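Local coordinates for protein extracellular ligand-binding receptor (Verminephrobacter eiseniae, PDB 4M88) that probably binds an amino acid outside the cytoplasmic membrane and delivers it to an ABC transporter, at residues Ala82-Lys85 with Arg86-Asp89; Ala316-Leu319 with Ser320-Glu324. All coordinates share one frame; numbering follows the deposited sequence.

Interaction 1: Ala82-Lys85 with Arg86-Asp89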
loop_
_atom_site.group_PDB
_atom_site.type_symbol
_atom_site.label_atom_id
_atom_site.label_comp_id
_atom_site.label_asym_id
_atom_site.label_seq_id
_atom_site.Cartn_x
_atom_site.Cartn_y
_atom_site.Cartn_z
ATOM N N ALA A 82 1.115 -12.396 -5.038
ATOM C CA ALA A 82 0.702 -13.601 -5.744
ATOM C C ALA A 82 -0.741 -13.483 -6.195
ATOM O O ALA A 82 -1.085 -13.875 -7.311
ATOM C CB ALA A 82 0.878 -14.835 -4.853
ATOM N N ALA A 83 -1.580 -12.954 -5.304
ATOM C CA ALA A 83 -2.996 -12.764 -5.583
ATOM C C ALA A 83 -3.219 -11.839 -6.773
ATOM O O ALA A 83 -3.915 -12.205 -7.717
ATOM C CB ALA A 83 -3.709 -12.220 -4.351
ATOM N N ILE A 84 -2.655 -10.632 -6.730
ATOM C CA ILE A 84 -2.840 -9.685 -7.839
ATOM C C ILE A 84 -2.242 -10.203 -9.144
ATOM O O ILE A 84 -2.830 -10.038 -10.224
ATOM C CB ILE A 84 -2.296 -8.274 -7.488
ATOM C CG1 ILE A 84 -3.065 -7.691 -6.302
ATOM C CG2 ILE A 84 -2.380 -7.330 -8.695
ATOM C CD1 ILE A 84 -2.361 -6.496 -5.668
ATOM N N LYS A 85 -1.078 -10.839 -9.060
ATOM C CA LYS A 85 -0.469 -11.425 -10.253
ATOM C C LYS A 85 -1.387 -12.481 -10.877
ATOM O O LYS A 85 -1.545 -12.546 -12.100
ATOM C CB LYS A 85 0.905 -12.020 -9.918
ATOM C CG LYS A 85 1.625 -12.660 -11.100
ATOM C CD LYS A 85 3.108 -12.886 -10.783
ATOM C CE LYS A 85 3.874 -13.338 -12.021
ATOM N NZ LYS A 85 3.305 -14.606 -12.564
ATOM N N ARG A 86 -2.004 -13.301 -10.034
ATOM C CA ARG A 86 -2.934 -14.320 -10.513
ATOM C C ARG A 86 -4.153 -13.663 -11.167
ATOM O O ARG A 86 -4.626 -14.117 -12.209
ATOM C CB ARG A 86 -3.368 -15.224 -9.357
ATOM C CG ARG A 86 -4.279 -16.375 -9.769
ATOM C CD ARG A 86 -3.567 -17.336 -10.714
ATOM N NE ARG A 86 -4.367 -18.534 -10.957
ATOM C CZ ARG A 86 -4.257 -19.659 -10.257
ATOM N NH1 ARG A 86 -3.366 -19.758 -9.276
ATOM N NH2 ARG A 86 -5.032 -20.693 -10.542
HETATM N N MSE A 87 -4.648 -12.587 -10.557
HETATM C CA MSE A 87 -5.800 -11.870 -11.096
HETATM C C MSE A 87 -5.481 -11.389 -12.507
HETATM O O MSE A 87 -6.313 -11.478 -13.410
HETATM C CB MSE A 87 -6.159 -10.669 -10.213
HETATM C CG MSE A 87 -7.389 -9.876 -10.667
HETATM SE SE MSE A 87 -7.676 -8.287 -9.538
HETATM C CE MSE A 87 -6.241 -7.150 -10.214
ATOM N N LEU A 88 -4.259 -10.908 -12.700
ATOM C CA LEU A 88 -3.870 -10.368 -14.002
ATOM C C LEU A 88 -3.515 -11.473 -15.004
ATOM O O LEU A 88 -3.888 -11.399 -16.182
ATOM C CB LEU A 88 -2.717 -9.364 -13.844
ATOM C CG LEU A 88 -3.002 -8.121 -12.990
ATOM C CD1 LEU A 88 -1.717 -7.383 -12.654
ATOM C CD2 LEU A 88 -3.976 -7.175 -13.691
ATOM N N ASP A 89 -2.800 -12.499 -14.545
ATOM C CA ASP A 89 -2.404 -13.600 -15.437
ATOM C C ASP A 89 -3.587 -14.430 -15.931
ATOM O O ASP A 89 -3.595 -14.906 -17.068
ATOM C CB ASP A 89 -1.374 -14.513 -14.758
ATOM C CG ASP A 89 -0.040 -13.814 -14.499
ATOM O OD1 ASP A 89 0.230 -12.755 -15.107
ATOM O OD2 ASP A 89 0.748 -14.341 -13.687
#
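The backbone N of Asp89 donates a hydrogen bond to Lys85 O (2.7 Å), and the side chains of the same two residues meet again on the outer face of the helix. There Lys85 NZ forms a salt bridge with Asp89 OD2 at 2.8 Å, meeting that oxygen nearly end-on to its C-O bond. The lysine keeps CG anti to its backbone N and runs extended until a turn about the last bond (chi4 -59°) brings NZ round to the carboxylate. Its methylenes run close by the same oxygen, Lys85 CG lying 3.2 Å from Asp89 OD2. One turn of backbone and one ion pair thus link the same two residues on an exposed surface. On the inner face Ile84 lies alongside both Leu88 and the selenomethionine Met87, its CG2 resting 4.0 Å from Leu88 CD1 and 4.2 Å from Met87 CE. Phe118 of strand 118-119 packs on Ile84 and Met87, while Phe60 of helix 57-68 touches Ala83 and Met87. Arg86 reaches away to salt bridges with Asp90 and Glu58. Such an i to i+4 lysine-aspartate pair on an amphipathic helix belongs here to the beta-alpha-beta crossover of strand 74-76, helix 81-89 and strand 99-101.

Interaction 2: Ala316-Leu319 with Ser320-Glu324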
loop_
_atom_site.group_PDB
_atom_site.type_symbol
_atom_site.label_atom_id
_atom_site.label_comp_id
_atom_site.label_asym_id
_atom_site.label_seq_id
_atom_site.Cartn_x
_atom_site.Cartn_y
_atom_site.Cartn_z
ATOM N N ALA A 316 -17.092 2.758 -13.032
ATOM C CA ALA A 316 -15.924 2.881 -13.905
ATOM C C ALA A 316 -15.998 4.126 -14.788
ATOM O O ALA A 316 -14.997 4.815 -14.979
ATOM C CB ALA A 316 -15.779 1.639 -14.776
ATOM N N ALA A 317 -17.185 4.401 -15.324
ATOM C CA ALA A 317 -17.383 5.559 -16.186
ATOM C C ALA A 317 -17.082 6.819 -15.390
ATOM O O ALA A 317 -16.454 7.749 -15.896
ATOM C CB ALA A 317 -18.827 5.592 -16.720
ATOM N N THR A 318 -17.525 6.845 -14.137
ATOM C CA THR A 318 -17.361 8.045 -13.320
ATOM C C THR A 318 -15.913 8.262 -12.868
ATOM O O THR A 318 -15.395 9.364 -12.988
ATOM C CB THR A 318 -18.298 8.019 -12.107
ATOM O OG1 THR A 318 -19.657 8.017 -12.575
ATOM C CG2 THR A 318 -18.062 9.235 -11.236
ATOM N N LEU A 319 -15.273 7.199 -12.346
ATOM C CA LEU A 319 -13.865 7.280 -11.957
ATOM C C LEU A 319 -13.018 7.894 -13.072
ATOM O O LEU A 319 -12.201 8.784 -12.831
ATOM C CB LEU A 319 -13.324 5.891 -11.605
ATOM C CG LEU A 319 -13.857 5.270 -10.306
ATOM C CD1 LEU A 319 -13.416 3.825 -10.190
ATOM C CD2 LEU A 319 -13.386 6.063 -9.103
ATOM N N SER A 320 -13.247 7.472 -14.310
ATOM C CA SER A 320 -12.413 7.882 -15.429
ATOM C C SER A 320 -12.755 9.244 -16.013
ATOM O O SER A 320 -11.978 9.778 -16.795
ATOM C CB SER A 320 -12.459 6.832 -16.545
ATOM O OG SER A 320 -11.907 5.609 -16.104
ATOM N N THR A 321 -13.910 9.806 -15.654
ATOM C CA THR A 321 -14.349 11.048 -16.280
ATOM C C THR A 321 -14.659 12.190 -15.312
ATOM O O THR A 321 -14.967 13.295 -15.753
ATOM C CB THR A 321 -15.583 10.828 -17.211
ATOM O OG1 THR A 321 -16.708 10.381 -16.441
ATOM C CG2 THR A 321 -15.272 9.797 -18.278
HETATM N N MSE A 322 -14.574 11.936 -14.009
HETATM C CA MSE A 322 -14.909 12.971 -13.024
HETATM C C MSE A 322 -13.802 14.007 -12.856
HETATM O O MSE A 322 -14.003 15.039 -12.219
HETATM C CB MSE A 322 -15.246 12.352 -11.663
HETATM C CG MSE A 322 -14.090 11.633 -10.994
HETATM SE SE MSE A 322 -14.645 10.592 -9.405
HETATM C CE MSE A 322 -12.876 9.891 -8.971
ATOM N N GLY A 323 -12.630 13.724 -13.415
ATOM C CA GLY A 323 -11.505 14.634 -13.289
ATOM C C GLY A 323 -10.918 14.577 -11.892
ATOM O O GLY A 323 -11.106 13.595 -11.161
ATOM N N GLU A 324 -10.207 15.632 -11.509
ATOM C CA GLU A 324 -9.577 15.670 -10.194
ATOM C C GLU A 324 -10.600 15.851 -9.083
ATOM O O GLU A 324 -11.417 16.772 -9.119
ATOM C CB GLU A 324 -8.569 16.818 -10.106
ATOM C CG GLU A 324 -7.175 16.478 -10.587
ATOM C CD GLU A 324 -6.108 17.358 -9.967
ATOM O OE1 GLU A 324 -6.293 17.794 -8.809
ATOM O OE2 GLU A 324 -5.087 17.604 -10.643
HETATM O O HOH W 1 -13.183 3.414 -16.665
HETATM O O HOH W 2 -10.813 11.034 -12.207
#
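At the end of the helix Thr318 O accepts from both Met322 N (2.9 Å) and Thr321 N (3.1 Å), and Gly323 then leaves helical geometry with phi 74°. Thr321 N stands above the carbonyl plane, whereas Met322 N is roughly in line with the carbonyl, though its N-H is bent away (131°), so one oxygen serves two donors from different directions. Thr321 turns its hydroxyl back along the chain: with chi1 at 64°, OG1 sits between the backbone N and carbonyl carbon and donates to Ala317 O at 2.7 Å. One water bridges Ser320 OG and Ala316 O, the oxygen that also accepts from Ser320 N, while a second joins Leu319 O to Gly323 O. On the buried side the selenomethionine Met322 extends beyond CG alongside Leu319, bringing CE within 3.9 Å of Leu319 CD2. It crosses Thr318 at about a right angle, SE lying 4.1 Å from Thr318 CG2. Ala301 of helix 286-303 touches all three of these residues, and Thr318 OG1 is hydrogen-bonded to Asn307 and to the carbonyl of Asn314. The arrangement is that of a helix C-terminus ended by a glycine of positive phi, with side-chain and water bonds to the last-turn carbonyls, just before the two-stranded hairpin 325-332.

In the fold
Interaction 1 spans nearly all of helix 81-89, whereas interaction 2 sits at the C-terminal end of helix 312-321, far away in sequence. Their centres are 25 Å apart and their nearest atoms about 13 Å, so they do not touch. Strand 118-119, at the edge of the five-stranded parallel sheet, touches both: Phe118 meets the first helix and Phe119 meets Leu319 and Ser320 of the second. Two consecutive phenylalanines therefore serve both helices. The two polar strategies differ, a lysine-aspartate ion pair along one helix, hydroxyl and water bonds at the end of the other. No bound substrate relates either contact to the ligand pocket; both are local structure of the binding-protein fold.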